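Molybdopterin biosynthesis moeA protein (Pyrococcus horikoshii, PDB 1WU2) probably takes part in molybdenum cofactor biosynthesis, handling molybdopterin at the step where molybdenum is inserted. Local coordinates at residues K182-S192 with F224-D235. Numbering follows the deposited sequence.
Sequences KPKVGIIITGS and FGEPILYGVLPD
K182 lays its CB against the carbonyl O of F224, and its NZ reaches G225 O through two bridging waters. A third water joins K182 O to E226 OE1. At P183 the parallel ladder starts: E226 N donates to P183 O at 2.9 Å, nearly straight at 169°. K184 lies alongside I228, with K184 CB 3.5 Å from I228 CD1. V185 is gripped at both backbone ends, its N by E226 O and its O by I228 N. G186 gives room to the Y230 ring, whose CE2 edge comes 3.9 Å from G186 CA. Y230 has CG beside its own backbone N (chi1 -65°), which carries the ring back along the strand. Its hydroxyl bonds to E250 and N249. I187 sets CD1 against P227 CB on the face that helix 212-222 covers. I187 O takes Y230 N, and a water accepts from G231 N and donates weakly to I187 O. Here 226-233 bulges by one residue, and the next bond, I189 N to G231 O, is weak. I188 CG2 packs on L233 CD2 at 3.7 Å, while I189 CG2 meets both methyls of V232. G191 N closes the ladder on L233 O. At the end, S192 OG accepts D235 N at 3.2 Å, and D235 OD1 turns back to S192 N and OG in weak bonds. Backbone hydrogen bonds of G186 and I188 to strand 252-255 place 184-190 inside the sheet, and 226-233 is the outermost strand on this side within the chain. The two are joined through helix 212-222, a beta-alpha-beta crossover of the alpha/beta domain of MoeA that probably binds molybdopterin.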
loop_
_atom_site.group_PDB
_atom_site.type_symbol
_atom_site.label_atom_id
_atom_site.label_comp_id
_atom_site.label_asym_id
_atom_site.label_seq_id
_atom_site.Cartn_x
_atom_site.Cartn_y
_atom_site.Cartn_z
ATOM N N LYS A 182 -14.891 -6.088 -9.176
ATOM C CA LYS A 182 -14.070 -4.943 -9.543
ATOM C C LYS A 182 -14.808 -4.107 -10.579
ATOM O O LYS A 182 -15.217 -4.642 -11.612
ATOM C CB LYS A 182 -12.741 -5.399 -10.138
ATOM C CG LYS A 182 -11.875 -6.208 -9.199
ATOM C CD LYS A 182 -10.468 -6.349 -9.754
ATOM C CE LYS A 182 -9.589 -7.190 -8.852
ATOM N NZ LYS A 182 -8.184 -7.198 -9.339
ATOM N N PRO A 183 -14.988 -2.811 -10.319
ATOM C CA PRO A 183 -15.589 -1.920 -11.314
ATOM C C PRO A 183 -14.778 -1.931 -12.600
ATOM O O PRO A 183 -13.559 -1.784 -12.559
ATOM C CB PRO A 183 -15.514 -0.537 -10.651
ATOM C CG PRO A 183 -15.368 -0.799 -9.202
ATOM C CD PRO A 183 -14.637 -2.092 -9.082
ATOM N N LYS A 184 -15.450 -2.131 -13.725
ATOM C CA LYS A 184 -14.800 -2.059 -15.022
ATOM C C LYS A 184 -14.632 -0.587 -15.396
ATOM O O LYS A 184 -15.605 0.157 -15.434
ATOM C CB LYS A 184 -15.633 -2.795 -16.069
ATOM C CG LYS A 184 -15.750 -4.297 -15.818
ATOM C CD LYS A 184 -16.958 -4.912 -16.542
ATOM C CE LYS A 184 -17.649 -6.005 -15.720
ATOM N NZ LYS A 184 -19.143 -5.931 -15.829
ATOM N N VAL A 185 -13.394 -0.175 -15.653
ATOM C CA VAL A 185 -13.071 1.209 -15.982
ATOM C C VAL A 185 -12.504 1.277 -17.394
ATOM O O VAL A 185 -11.397 0.811 -17.637
ATOM C CB VAL A 185 -12.021 1.778 -14.996
ATOM C CG1 VAL A 185 -11.602 3.200 -15.382
ATOM C CG2 VAL A 185 -12.549 1.736 -13.575
ATOM N N GLY A 186 -13.265 1.861 -18.316
ATOM C CA GLY A 186 -12.809 2.063 -19.678
ATOM C C GLY A 186 -11.734 3.133 -19.764
ATOM O O GLY A 186 -11.715 4.067 -18.967
ATOM N N ILE A 187 -10.835 2.985 -20.732
ATOM C CA ILE A 187 -9.745 3.932 -20.946
ATOM C C ILE A 187 -9.632 4.236 -22.438
ATOM O O ILE A 187 -9.220 3.377 -23.219
ATOM C CB ILE A 187 -8.408 3.359 -20.405
ATOM C CG1 ILE A 187 -8.467 3.200 -18.880
ATOM C CG2 ILE A 187 -7.238 4.259 -20.796
ATOM C CD1 ILE A 187 -7.257 2.506 -18.272
ATOM N N ILE A 188 -10.012 5.453 -22.824
ATOM C CA ILE A 188 -9.873 5.932 -24.198
ATOM C C ILE A 188 -8.808 7.011 -24.240
ATOM O O ILE A 188 -8.943 8.023 -23.571
ATOM C CB ILE A 188 -11.189 6.558 -24.704
ATOM C CG1 ILE A 188 -12.358 5.585 -24.580
ATOM C CG2 ILE A 188 -11.036 7.003 -26.150
ATOM C CD1 ILE A 188 -13.713 6.256 -24.764
ATOM N N ILE A 189 -7.760 6.809 -25.029
ATOM C CA ILE A 189 -6.772 7.856 -25.262
ATOM C C ILE A 189 -7.144 8.567 -26.565
ATOM O O ILE A 189 -7.655 7.938 -27.488
ATOM C CB ILE A 189 -5.336 7.271 -25.317
ATOM C CG1 ILE A 189 -4.793 6.924 -23.919
ATOM C CG2 ILE A 189 -4.371 8.272 -25.919
ATOM C CD1 ILE A 189 -5.781 6.365 -22.927
ATOM N N THR A 190 -6.910 9.877 -26.628
ATOM C CA THR A 190 -7.238 10.680 -27.811
ATOM C C THR A 190 -6.063 11.580 -28.190
ATOM O O THR A 190 -5.394 12.134 -27.316
ATOM C CB THR A 190 -8.526 11.520 -27.548
ATOM O OG1 THR A 190 -9.675 10.839 -28.072
ATOM C CG2 THR A 190 -8.528 12.850 -28.301
ATOM N N GLY A 191 -5.829 11.727 -29.495
ATOM C CA GLY A 191 -4.752 12.561 -30.011
ATOM C C GLY A 191 -4.056 11.955 -31.217
ATOM O O GLY A 191 -3.510 10.855 -31.128
ATOM N N SER A 192 -4.072 12.679 -32.339
ATOM C CA SER A 192 -3.398 12.253 -33.573
ATOM C C SER A 192 -1.884 12.386 -33.429
ATOM O O SER A 192 -1.115 11.702 -34.104
ATOM C CB SER A 192 -3.865 13.092 -34.766
ATOM O OG SER A 192 -5.247 13.385 -34.692
ATOM N N PHE A 224 -8.754 -1.004 -6.919
ATOM C CA PHE A 224 -9.964 -1.840 -6.891
ATOM C C PHE A 224 -10.622 -2.165 -8.232
ATOM O O PHE A 224 -11.543 -2.983 -8.271
ATOM C CB PHE A 224 -11.016 -1.234 -5.948
ATOM C CG PHE A 224 -10.431 -0.637 -4.697
ATOM C CD1 PHE A 224 -9.619 -1.403 -3.866
ATOM C CD2 PHE A 224 -10.666 0.693 -4.367
ATOM C CE1 PHE A 224 -9.063 -0.858 -2.717
ATOM C CE2 PHE A 224 -10.113 1.245 -3.216
ATOM C CZ PHE A 224 -9.311 0.469 -2.390
ATOM N N GLY A 225 -10.154 -1.549 -9.318
ATOM C CA GLY A 225 -10.801 -1.662 -10.613
ATOM C C GLY A 225 -10.119 -2.592 -11.603
ATOM O O GLY A 225 -8.976 -3.000 -11.409
ATOM N N GLU A 226 -10.850 -2.925 -12.665
ATOM C CA GLU A 226 -10.336 -3.684 -13.800
ATOM C C GLU A 226 -10.298 -2.752 -15.010
ATOM O O GLU A 226 -11.347 -2.383 -15.526
ATOM C CB GLU A 226 -11.261 -4.868 -14.092
ATOM C CG GLU A 226 -10.853 -5.730 -15.283
ATOM C CD GLU A 226 -11.901 -6.772 -15.653
ATOM O OE1 GLU A 226 -13.005 -6.771 -15.062
ATOM O OE2 GLU A 226 -11.621 -7.597 -16.547
ATOM N N PRO A 227 -9.109 -2.361 -15.467
ATOM C CA PRO A 227 -9.003 -1.469 -16.626
ATOM C C PRO A 227 -9.265 -2.212 -17.933
ATOM O O PRO A 227 -8.826 -3.350 -18.087
ATOM C CB PRO A 227 -7.554 -0.986 -16.565
ATOM C CG PRO A 227 -6.823 -2.087 -15.907
ATOM C CD PRO A 227 -7.783 -2.732 -14.944
ATOM N N ILE A 228 -9.980 -1.565 -18.849
ATOM C CA ILE A 228 -10.279 -2.133 -20.156
ATOM C C ILE A 228 -9.867 -1.133 -21.232
ATOM O O ILE A 228 -10.415 -0.034 -21.306
ATOM C CB ILE A 228 -11.777 -2.481 -20.253
ATOM C CG1 ILE A 228 -12.084 -3.731 -19.419
ATOM C CG2 ILE A 228 -12.198 -2.727 -21.703
ATOM C CD1 ILE A 228 -13.357 -3.634 -18.634
ATOM N N LEU A 229 -8.906 -1.529 -22.061
ATOM C CA LEU A 229 -8.328 -0.655 -23.075
ATOM C C LEU A 229 -9.172 -0.635 -24.339
ATOM O O LEU A 229 -9.514 -1.689 -24.879
ATOM C CB LEU A 229 -6.923 -1.126 -23.451
ATOM C CG LEU A 229 -5.831 -1.093 -22.377
ATOM C CD1 LEU A 229 -5.814 -2.383 -21.563
ATOM C CD2 LEU A 229 -4.475 -0.846 -23.032
ATOM N N TYR A 230 -9.497 0.566 -24.809
ATOM C CA TYR A 230 -10.103 0.752 -26.124
ATOM C C TYR A 230 -9.109 1.386 -27.102
ATOM O O TYR A 230 -9.442 1.636 -28.259
ATOM C CB TYR A 230 -11.377 1.582 -26.003
ATOM C CG TYR A 230 -12.450 0.874 -25.212
ATOM C CD1 TYR A 230 -13.407 0.086 -25.846
ATOM C CD2 TYR A 230 -12.495 0.973 -23.828
ATOM C CE1 TYR A 230 -14.389 -0.578 -25.122
ATOM C CE2 TYR A 230 -13.471 0.314 -23.094
ATOM C CZ TYR A 230 -14.417 -0.464 -23.748
ATOM O OH TYR A 230 -15.393 -1.119 -23.030
ATOM N N GLY A 231 -7.889 1.632 -26.628
ATOM C CA GLY A 231 -6.786 2.056 -27.474
ATOM C C GLY A 231 -6.695 3.549 -27.723
ATOM O O GLY A 231 -7.513 4.332 -27.237
ATOM N N VAL A 232 -5.676 3.928 -28.493
ATOM C CA VAL A 232 -5.448 5.313 -28.894
ATOM C C VAL A 232 -6.257 5.601 -30.153
ATOM O O VAL A 232 -6.226 4.825 -31.107
ATOM C CB VAL A 232 -3.951 5.580 -29.186
ATOM C CG1 VAL A 232 -3.719 7.046 -29.551
ATOM C CG2 VAL A 232 -3.087 5.178 -27.995
ATOM N N LEU A 233 -6.969 6.724 -30.148
ATOM C CA LEU A 233 -7.841 7.116 -31.252
ATOM C C LEU A 233 -7.365 8.443 -31.847
ATOM O O LEU A 233 -6.766 9.248 -31.139
ATOM C CB LEU A 233 -9.279 7.279 -30.751
ATOM C CG LEU A 233 -10.195 6.051 -30.706
ATOM C CD1 LEU A 233 -9.466 4.781 -30.281
ATOM C CD2 LEU A 233 -11.360 6.330 -29.771
ATOM N N PRO A 234 -7.632 8.685 -33.130
ATOM C CA PRO A 234 -7.321 9.991 -33.726
ATOM C C PRO A 234 -8.355 11.051 -33.345
ATOM O O PRO A 234 -9.446 10.707 -32.884
ATOM C CB PRO A 234 -7.359 9.720 -35.240
ATOM C CG PRO A 234 -7.698 8.261 -35.406
ATOM C CD PRO A 234 -8.246 7.771 -34.108
ATOM N N ASP A 235 -8.001 12.320 -33.529
ATOM C CA ASP A 235 -8.935 13.426 -33.341
ATOM C C ASP A 235 -9.954 13.417 -34.482
ATOM O O ASP A 235 -9.721 13.993 -35.547
ATOM C CB ASP A 235 -8.192 14.768 -33.294
ATOM C CG ASP A 235 -7.351 14.930 -32.034
ATOM O OD1 ASP A 235 -6.169 15.327 -32.148
ATOM O OD2 ASP A 235 -7.791 14.691 -30.886
HETATM O O HOH W 1 -7.660 -4.024 -8.843
HETATM O O HOH W 2 -14.783 -6.899 -13.195
HETATM O O HOH W 3 -7.948 -5.826 -12.278
HETATM O O HOH W 4 -6.044 2.138 -23.989
#